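Local atomic coordinates of DNA-binding protein (Silicibacter pomeroyi, PDB entry 3EUS), a protein that probably binds DNA through a helix-turn-helix domain of the XRE/Cro-C1 type. Residues R50-R53 with I57-A60; Q17-A22 with A60-A65; L28-L33 with F43-E48. All blocks are in the same frame, centred on the assembly; numbering follows the deposited sequence.

Interaction 1: R50-R53 with I57-A60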
loop_
_atom_site.group_PDB
_atom_site.type_symbol
_atom_site.label_atom_id
_atom_site.label_comp_id
_atom_site.label_asym_id
_atom_site.label_seq_id
_atom_site.Cartn_x
_atom_site.Cartn_y
_atom_site.Cartn_z
ATOM N N ARG A 50 -10.633 -9.646 -3.615
ATOM C CA ARG A 50 -10.768 -8.377 -4.314
ATOM C C ARG A 50 -12.197 -7.829 -4.120
ATOM O O ARG A 50 -12.815 -7.261 -5.032
ATOM C CB ARG A 50 -10.396 -8.574 -5.797
ATOM C CG ARG A 50 -8.927 -9.028 -5.945
ATOM C CD ARG A 50 -8.517 -9.526 -7.292
ATOM N NE ARG A 50 -9.325 -10.610 -7.771
ATOM C CZ ARG A 50 -10.306 -10.504 -8.648
ATOM N NH1 ARG A 50 -10.547 -9.335 -9.248
ATOM N NH2 ARG A 50 -11.016 -11.574 -8.950
ATOM N N GLU A 51 -12.737 -8.121 -2.949
ATOM C CA GLU A 51 -14.058 -7.673 -2.517
ATOM C C GLU A 51 -13.981 -6.482 -1.540
ATOM O O GLU A 51 -15.023 -5.871 -1.231
ATOM C CB GLU A 51 -14.796 -8.826 -1.867
ATOM C CG GLU A 51 -15.559 -9.699 -2.889
ATOM C CD GLU A 51 -16.175 -10.920 -2.270
ATOM O OE1 GLU A 51 -16.608 -10.833 -1.110
ATOM O OE2 GLU A 51 -16.251 -11.971 -2.940
ATOM N N ARG A 52 -12.772 -6.221 -1.027
ATOM C CA ARG A 52 -12.469 -5.016 -0.246
ATOM C C ARG A 52 -11.104 -4.472 -0.602
ATOM O O ARG A 52 -10.146 -5.211 -0.774
ATOM C CB ARG A 52 -12.522 -5.315 1.248
ATOM C CG ARG A 52 -12.390 -4.016 2.093
ATOM C CD ARG A 52 -12.241 -4.324 3.513
ATOM N NE ARG A 52 -12.132 -3.130 4.371
ATOM C CZ ARG A 52 -11.063 -2.324 4.480
ATOM N NH1 ARG A 52 -9.959 -2.462 3.729
ATOM N NH2 ARG A 52 -11.109 -1.323 5.368
ATOM N N ARG A 53 -11.032 -3.150 -0.707
ATOM C CA ARG A 53 -9.819 -2.428 -0.994
ATOM C C ARG A 53 -8.905 -2.348 0.262
ATOM O O ARG A 53 -9.398 -2.392 1.389
ATOM C CB ARG A 53 -10.237 -1.038 -1.444
ATOM C CG ARG A 53 -9.194 -0.222 -2.197
ATOM C CD ARG A 53 -9.432 1.319 -2.010
ATOM N NE ARG A 53 -9.297 1.690 -0.586
ATOM C CZ ARG A 53 -8.707 2.783 -0.091
ATOM N NH1 ARG A 53 -8.178 3.730 -0.871
ATOM N NH2 ARG A 53 -8.676 2.930 1.230
ATOM N N ILE A 57 -1.816 1.626 5.280
ATOM C CA ILE A 57 -1.642 1.389 6.689
ATOM C C ILE A 57 -2.135 -0.052 6.971
ATOM O O ILE A 57 -1.459 -0.819 7.707
ATOM C CB ILE A 57 -2.414 2.418 7.558
ATOM C CG1 ILE A 57 -1.777 3.823 7.559
ATOM C CG2 ILE A 57 -2.486 1.930 8.972
ATOM C CD1 ILE A 57 -0.806 4.107 6.536
ATOM N N GLU A 58 -3.265 -0.427 6.356
ATOM C CA GLU A 58 -3.828 -1.790 6.499
ATOM C C GLU A 58 -2.798 -2.789 5.899
ATOM O O GLU A 58 -2.572 -3.852 6.460
ATOM C CB GLU A 58 -5.183 -1.894 5.811
ATOM C CG GLU A 58 -6.265 -1.050 6.474
ATOM C CD GLU A 58 -7.547 -0.889 5.652
ATOM O OE1 GLU A 58 -7.509 -1.027 4.442
ATOM O OE2 GLU A 58 -8.633 -0.675 6.243
ATOM N N PHE A 59 -2.178 -2.450 4.763
ATOM C CA PHE A 59 -1.158 -3.302 4.166
ATOM C C PHE A 59 0.006 -3.510 5.113
ATOM O O PHE A 59 0.515 -4.630 5.263
ATOM C CB PHE A 59 -0.731 -2.672 2.825
ATOM C CG PHE A 59 0.448 -3.283 2.195
ATOM C CD1 PHE A 59 0.360 -4.537 1.598
ATOM C CD2 PHE A 59 1.648 -2.563 2.036
ATOM C CE1 PHE A 59 1.416 -5.079 0.954
ATOM C CE2 PHE A 59 2.780 -3.166 1.387
ATOM C CZ PHE A 59 2.647 -4.432 0.853
ATOM N N ALA A 60 0.533 -2.423 5.670
ATOM C CA ALA A 60 1.620 -2.519 6.632
ATOM C C ALA A 60 1.249 -3.476 7.754
ATOM O O ALA A 60 2.060 -4.335 8.142
ATOM C CB ALA A 60 2.003 -1.054 7.171
#

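Interaction 2: Q17-A22 with A60-A65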
loop_
_atom_site.group_PDB
_atom_site.type_symbol
_atom_site.label_atom_id
_atom_site.label_comp_id
_atom_site.label_asym_id
_atom_site.label_seq_id
_atom_site.Cartn_x
_atom_site.Cartn_y
_atom_site.Cartn_z
ATOM N N GLN A 17 -2.645 -11.849 -4.609
ATOM C CA GLN A 17 -1.903 -13.085 -4.559
ATOM C C GLN A 17 -0.825 -13.014 -3.466
ATOM O O GLN A 17 -0.623 -13.961 -2.693
ATOM C CB GLN A 17 -1.297 -13.381 -5.975
ATOM C CG GLN A 17 -0.290 -14.452 -6.021
ATOM C CD GLN A 17 -0.765 -15.773 -5.500
ATOM O OE1 GLN A 17 0.056 -16.601 -5.029
ATOM N NE2 GLN A 17 -2.067 -16.035 -5.628
ATOM N N ARG A 18 -0.076 -11.931 -3.453
ATOM C CA ARG A 18 0.989 -11.750 -2.438
ATOM C C ARG A 18 0.435 -11.631 -1.032
ATOM O O ARG A 18 1.072 -12.148 -0.101
ATOM C CB ARG A 18 1.873 -10.523 -2.717
ATOM C CG ARG A 18 2.686 -10.567 -3.969
ATOM C CD ARG A 18 3.528 -11.898 -4.113
ATOM N NE ARG A 18 4.533 -11.959 -3.048
ATOM C CZ ARG A 18 5.813 -11.574 -3.174
ATOM N NH1 ARG A 18 6.257 -11.044 -4.302
ATOM N NH2 ARG A 18 6.655 -11.753 -2.163
ATOM N N LEU A 19 -0.717 -10.995 -0.859
ATOM C CA LEU A 19 -1.321 -10.896 0.494
ATOM C C LEU A 19 -1.663 -12.283 0.989
ATOM O O LEU A 19 -1.349 -12.690 2.138
ATOM C CB LEU A 19 -2.533 -10.037 0.439
ATOM C CG LEU A 19 -2.262 -8.544 0.320
ATOM C CD1 LEU A 19 -3.607 -7.839 0.120
ATOM C CD2 LEU A 19 -1.524 -8.079 1.553
ATOM N N ARG A 20 -2.289 -13.050 0.116
ATOM C CA ARG A 20 -2.684 -14.408 0.485
ATOM C C ARG A 20 -1.451 -15.268 0.730
ATOM O O ARG A 20 -1.428 -16.069 1.664
ATOM C CB ARG A 20 -3.599 -15.054 -0.602
ATOM C CG ARG A 20 -3.923 -16.509 -0.350
ATOM C CD ARG A 20 -4.813 -17.160 -1.480
ATOM N NE ARG A 20 -4.418 -16.728 -2.831
ATOM C CZ ARG A 20 -5.094 -15.815 -3.554
ATOM N NH1 ARG A 20 -6.264 -15.309 -3.112
ATOM N NH2 ARG A 20 -4.668 -15.478 -4.774
ATOM N N GLN A 21 -0.449 -15.177 -0.143
ATOM C CA GLN A 21 0.714 -16.044 -0.002
ATOM C C GLN A 21 1.519 -15.697 1.268
ATOM O O GLN A 21 2.012 -16.612 1.950
ATOM C CB GLN A 21 1.583 -16.005 -1.275
ATOM C CG GLN A 21 2.240 -17.371 -1.684
ATOM C CD GLN A 21 1.311 -18.582 -1.660
ATOM O OE1 GLN A 21 0.323 -18.676 -2.427
ATOM N NE2 GLN A 21 1.628 -19.541 -0.780
ATOM N N ALA A 22 1.581 -14.403 1.631
ATOM C CA ALA A 22 2.162 -14.027 2.919
ATOM C C ALA A 22 1.450 -14.738 4.079
ATOM O O ALA A 22 2.092 -15.255 5.007
ATOM C CB ALA A 22 2.205 -12.464 3.114
ATOM N N ALA A 60 0.533 -2.423 5.670
ATOM C CA ALA A 60 1.620 -2.519 6.632
ATOM C C ALA A 60 1.249 -3.476 7.754
ATOM O O ALA A 60 2.060 -4.335 8.142
ATOM C CB ALA A 60 2.003 -1.054 7.171
ATOM N N LYS A 61 0.047 -3.329 8.325
ATOM C CA LYS A 61 -0.314 -4.157 9.447
ATOM C C LYS A 61 -0.452 -5.644 9.045
ATOM O O LYS A 61 -0.088 -6.547 9.792
ATOM C CB LYS A 61 -1.604 -3.640 10.073
ATOM C CG LYS A 61 -1.444 -2.248 10.831
ATOM C CD LYS A 61 -2.812 -1.721 11.216
ATOM C CE LYS A 61 -2.745 -0.388 12.020
ATOM N NZ LYS A 61 -4.080 0.106 12.527
ATOM N N TRP A 62 -1.037 -5.871 7.903
ATOM C CA TRP A 62 -1.241 -7.263 7.348
ATOM C C TRP A 62 0.137 -7.908 7.175
ATOM O O TRP A 62 0.379 -9.034 7.594
ATOM C CB TRP A 62 -1.912 -7.154 5.982
ATOM C CG TRP A 62 -2.282 -8.444 5.273
ATOM C CD1 TRP A 62 -1.430 -9.359 4.725
ATOM C CD2 TRP A 62 -3.593 -8.846 4.892
ATOM N NE1 TRP A 62 -2.140 -10.346 4.073
ATOM C CE2 TRP A 62 -3.470 -10.063 4.166
ATOM C CE3 TRP A 62 -4.862 -8.331 5.118
ATOM C CZ2 TRP A 62 -4.574 -10.754 3.684
ATOM C CZ3 TRP A 62 -5.943 -8.995 4.608
ATOM C CH2 TRP A 62 -5.789 -10.213 3.894
ATOM N N MET A 63 1.060 -7.199 6.521
ATOM C CA MET A 63 2.358 -7.777 6.242
ATOM C C MET A 63 3.142 -8.032 7.522
ATOM O O MET A 63 3.780 -9.041 7.646
ATOM C CB MET A 63 3.140 -6.911 5.227
ATOM C CG MET A 63 2.480 -6.936 3.821
ATOM S SD MET A 63 2.179 -8.536 3.015
ATOM C CE MET A 63 3.844 -9.208 2.894
ATOM N N ALA A 64 3.064 -7.123 8.486
ATOM C CA ALA A 64 3.673 -7.342 9.784
ATOM C C ALA A 64 3.085 -8.512 10.532
ATOM O O ALA A 64 3.834 -9.259 11.192
ATOM C CB ALA A 64 3.539 -6.043 10.701
ATOM N N ALA A 65 1.783 -8.672 10.463
ATOM C CA ALA A 65 1.102 -9.815 11.125
ATOM C C ALA A 65 1.477 -11.143 10.484
ATOM O O ALA A 65 1.408 -12.176 11.141
ATOM C CB ALA A 65 -0.446 -9.637 11.128
#

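Interaction 3: L28-L33 with F43-E48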
loop_
_atom_site.group_PDB
_atom_site.type_symbol
_atom_site.label_atom_id
_atom_site.label_comp_id
_atom_site.label_asym_id
_atom_site.label_seq_id
_atom_site.Cartn_x
_atom_site.Cartn_y
_atom_site.Cartn_z
ATOM N N LEU A 28 -1.089 -19.296 8.634
ATOM C CA LEU A 28 -2.274 -18.712 9.238
ATOM C C LEU A 28 -3.482 -18.980 8.383
ATOM O O LEU A 28 -3.396 -18.852 7.156
ATOM C CB LEU A 28 -2.143 -17.179 9.347
ATOM C CG LEU A 28 -1.009 -16.564 10.167
ATOM C CD1 LEU A 28 -0.862 -15.015 9.998
ATOM C CD2 LEU A 28 -1.205 -16.920 11.618
ATOM N N THR A 29 -4.615 -19.280 9.042
ATOM C CA THR A 29 -5.886 -19.358 8.371
ATOM C C THR A 29 -6.362 -17.929 8.197
ATOM O O THR A 29 -5.839 -17.028 8.837
ATOM C CB THR A 29 -6.941 -20.114 9.235
ATOM O OG1 THR A 29 -7.157 -19.408 10.455
ATOM C CG2 THR A 29 -6.469 -21.546 9.530
ATOM N N GLN A 30 -7.376 -17.706 7.374
ATOM C CA GLN A 30 -7.957 -16.375 7.333
ATOM C C GLN A 30 -8.409 -15.865 8.735
ATOM O O GLN A 30 -8.157 -14.706 9.079
ATOM C CB GLN A 30 -9.089 -16.325 6.339
ATOM C CG GLN A 30 -8.631 -16.546 4.886
ATOM C CD GLN A 30 -9.781 -16.554 3.933
ATOM O OE1 GLN A 30 -10.860 -17.031 4.276
ATOM N NE2 GLN A 30 -9.577 -16.011 2.752
ATOM N N ALA A 31 -9.020 -16.748 9.530
ATOM C CA ALA A 31 -9.448 -16.420 10.892
ATOM C C ALA A 31 -8.292 -15.978 11.798
ATOM O O ALA A 31 -8.450 -15.018 12.566
ATOM C CB ALA A 31 -10.200 -17.607 11.532
ATOM N N ASP A 32 -7.183 -16.726 11.719
ATOM C CA ASP A 32 -5.972 -16.512 12.535
ATOM C C ASP A 32 -5.388 -15.129 12.246
ATOM O O ASP A 32 -5.030 -14.376 13.164
ATOM C CB ASP A 32 -4.899 -17.538 12.168
ATOM C CG ASP A 32 -5.170 -18.947 12.686
ATOM O OD1 ASP A 32 -5.893 -19.129 13.709
ATOM O OD2 ASP A 32 -4.559 -19.873 12.073
ATOM N N LEU A 33 -5.329 -14.798 10.952
ATOM C CA LEU A 33 -4.793 -13.531 10.513
ATOM C C LEU A 33 -5.739 -12.411 10.948
ATOM O O LEU A 33 -5.272 -11.381 11.461
ATOM C CB LEU A 33 -4.512 -13.485 8.997
ATOM C CG LEU A 33 -4.020 -12.125 8.487
ATOM C CD1 LEU A 33 -2.765 -11.569 9.288
ATOM C CD2 LEU A 33 -3.813 -12.056 6.925
ATOM N N PHE A 43 -13.033 -9.764 6.701
ATOM C CA PHE A 43 -12.081 -8.781 6.219
ATOM C C PHE A 43 -10.971 -9.401 5.390
ATOM O O PHE A 43 -10.721 -8.950 4.264
ATOM C CB PHE A 43 -11.491 -7.964 7.393
ATOM C CG PHE A 43 -10.352 -7.055 6.999
ATOM C CD1 PHE A 43 -10.598 -5.819 6.428
ATOM C CD2 PHE A 43 -9.042 -7.422 7.228
ATOM C CE1 PHE A 43 -9.554 -4.968 6.093
ATOM C CE2 PHE A 43 -7.973 -6.560 6.894
ATOM C CZ PHE A 43 -8.216 -5.353 6.310
ATOM N N VAL A 44 -10.356 -10.451 5.934
ATOM C CA VAL A 44 -9.302 -11.181 5.257
ATOM C C VAL A 44 -9.833 -11.844 3.974
ATOM O O VAL A 44 -9.222 -11.675 2.917
ATOM C CB VAL A 44 -8.630 -12.187 6.171
ATOM C CG1 VAL A 44 -7.585 -13.088 5.393
ATOM C CG2 VAL A 44 -7.930 -11.420 7.323
ATOM N N ALA A 45 -10.950 -12.548 4.070
ATOM C CA ALA A 45 -11.529 -13.189 2.865
ATOM C C ALA A 45 -11.817 -12.153 1.776
ATOM O O ALA A 45 -11.501 -12.373 0.585
ATOM C CB ALA A 45 -12.813 -13.965 3.198
ATOM N N LYS A 46 -12.416 -11.043 2.164
ATOM C CA LYS A 46 -12.793 -10.025 1.208
ATOM C C LYS A 46 -11.599 -9.350 0.568
ATOM O O LYS A 46 -11.585 -9.122 -0.655
ATOM C CB LYS A 46 -13.730 -8.991 1.809
ATOM C CG LYS A 46 -15.140 -9.512 1.960
ATOM C CD LYS A 46 -16.026 -8.522 2.725
ATOM C CE LYS A 46 -17.490 -8.933 2.669
ATOM N NZ LYS A 46 -18.396 -7.829 3.027
ATOM N N VAL A 47 -10.576 -9.025 1.358
ATOM C CA VAL A 47 -9.396 -8.443 0.763
ATOM C C VAL A 47 -8.754 -9.388 -0.271
ATOM O O VAL A 47 -8.330 -8.957 -1.353
ATOM C CB VAL A 47 -8.391 -8.037 1.881
ATOM C CG1 VAL A 47 -6.982 -7.817 1.322
ATOM C CG2 VAL A 47 -8.928 -6.779 2.654
ATOM N N GLU A 48 -8.607 -10.650 0.089
ATOM C CA GLU A 48 -7.970 -11.642 -0.783
ATOM C C GLU A 48 -8.679 -11.931 -2.114
ATOM O O GLU A 48 -8.022 -12.288 -3.120
ATOM C CB GLU A 48 -7.746 -12.934 0.003
ATOM C CG GLU A 48 -6.713 -12.684 1.161
ATOM C CD GLU A 48 -6.287 -13.962 1.851
ATOM O OE1 GLU A 48 -6.949 -14.974 1.619
ATOM O OE2 GLU A 48 -5.292 -13.982 2.616
#

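Interaction 1: R50-R53 with I57-A60
Arg52 and Glu58 meet end-on in a bidentate salt bridge that ties the loop after helix 41-48 to the first turn of helix 56-65, within an all-helical domain of the helix-turn-helix family. Each terminal nitrogen takes its own oxygen: NH1 of Arg52 lies 2.9 Å from OE1 of Glu58, and NH2 of Arg52 lies 2.7 Å from OE2 of Glu58. Both oxygens are approached on the syn side, but the two groups are not coplanar, their planes being turned 54° from each other. The NH1 bond is the straighter, 163° at the hydrogen. Arg52 reaches across with CG anti to its N (chi1 -172°) and an extended chain to NE, and Glu58 comes to meet it from the opposite direction.

Further back, the guanidinium and chain of Arg52 rest on Phe43, Lys46 and Val47 of helix 41-48. That helix ends in a Schellman motif, with Arg50 at positive phi as its C-prime residue. On the other partner, the backbone N of Glu58 is hydrogen-bonded to the carboxylate of Asp55. Arg53 brings a second positive charge near, though the charged atoms do not touch, its NH2 standing 5.2 Å from OE1 of Glu58.

Interaction 2: Q17-A22 with A60-A65
The side chains of Leu19 (helix 10-25) and Trp62 (helix 56-65) cross at about a right angle, and Leu19 engages the indole with both its backbone and its side chain. From CB outward, Leu19 approaches one face of the indole. CB lies 3.7 Å from NE1 of Trp62 and almost as near CE2. CG stands a little farther off, and CD2 then settles over the five-membered ring, 3.5 Å from the Trp62 ring centroid and 17° off the ring normal, a CH-pi contact. Its closest ring atoms are CD1 and NE1. CG anti to the carbonyl carbon, together with the second torsion, lays this methyl on the ring, while CD2 also touches SD of Met63 at 4.0 Å.

The carbonyl oxygen of Leu19 meets the edge of the same indole: NE1 of Trp62 donates to O of Leu19 over 3.1 Å, with 162° at the hydrogen. The oxygen lies close to the indole plane, whereas the donor stands well above the carbonyl plane. One helical turn on, the methyl of Ala22 receives the end of Met63, whose chain bends at chi2 and chi3 to bring CE within 3.7 Å of Ala22 CB.

The short segments of the two helices run at 33° to each other, 10.0 Å apart at closest approach, a spacing bridged by these larger side chains. Val44, Val47, Leu33 and Glu48 add to the surroundings of Trp62, and Val72 and Ile75 of helix 72-81 touch Met63, so the contact belongs to the hydrophobic core of the helical bundle. In this largely apolar core the indole N-H is satisfied by a main-chain oxygen, and the bond and the methyl over the ring together are likely to fix how the indole is turned.

Interaction 3: L28-L33 with F43-E48
Gln30, in the first turn of helix 30-36, brings its backbone closest to helix 41-48 at Val44, with their CA atoms 5.8 Å apart. From there the Gln30 chain leaves with CG anti to the carbonyl carbon (chi1 -65°) and continues extended across the second helix. Its CG lies 3.6 Å from CG1 of Val44, and its amide passes by Ala45, where NE2 of Gln30 is 3.4 Å from the Ala45 CA. The amide then ends on Glu48: NE2 of Gln30 donates to OE1 of Glu48 over 3.0 Å, nearly straight at 167°. The acceptor lies in the amide plane, yet the donor sits above the carboxylate plane; the amide and carboxylate planes are 50° apart.

These two helices correspond to the helix-turn-helix pair of XRE-family proteins, where the second is typically the recognition helix. Thr29 and Asp32 form a capping box at the start of helix 30-36, Asp32 N giving to Thr29 OG1 and Thr29 N to Asp32 OD2. With an alanine here in place of Gln30, the CG contact to Val44 CG1 would probably be lost and Glu48 OE1 left without this donor. The carboxylate of Glu48 is also held by a salt bridge from OE2 to Arg23 of helix 10-25. Deeper in, the other Val44 methyl, CG2, packs against CG of Leu33 at 4.1 Å.

Interaction 3 sits within the chain loop closed by interaction 2, and their centres are about 10 Å apart. Trp62 and Leu33 join them, Trp62 CE2 lying 3.4 Å from Leu33 CD2, while Glu48 OE2 comes 3.5 Å from Trp62 CZ2, so the helix-turn-helix pair rests on the core around the indole. Interaction 1 follows in series after interaction 3, and the backbone links them: Glu51 N lies 2.8 Å from Lys46 O, a probable hydrogen bond. Helix 56-65 carries one side of both interactions 1 and 2, which share Ala60 and meet where Phe59 CD1 is 4.0 Å from Leu19 CD2. Both also border the second subunit, whose Ile79 packs on Ala60.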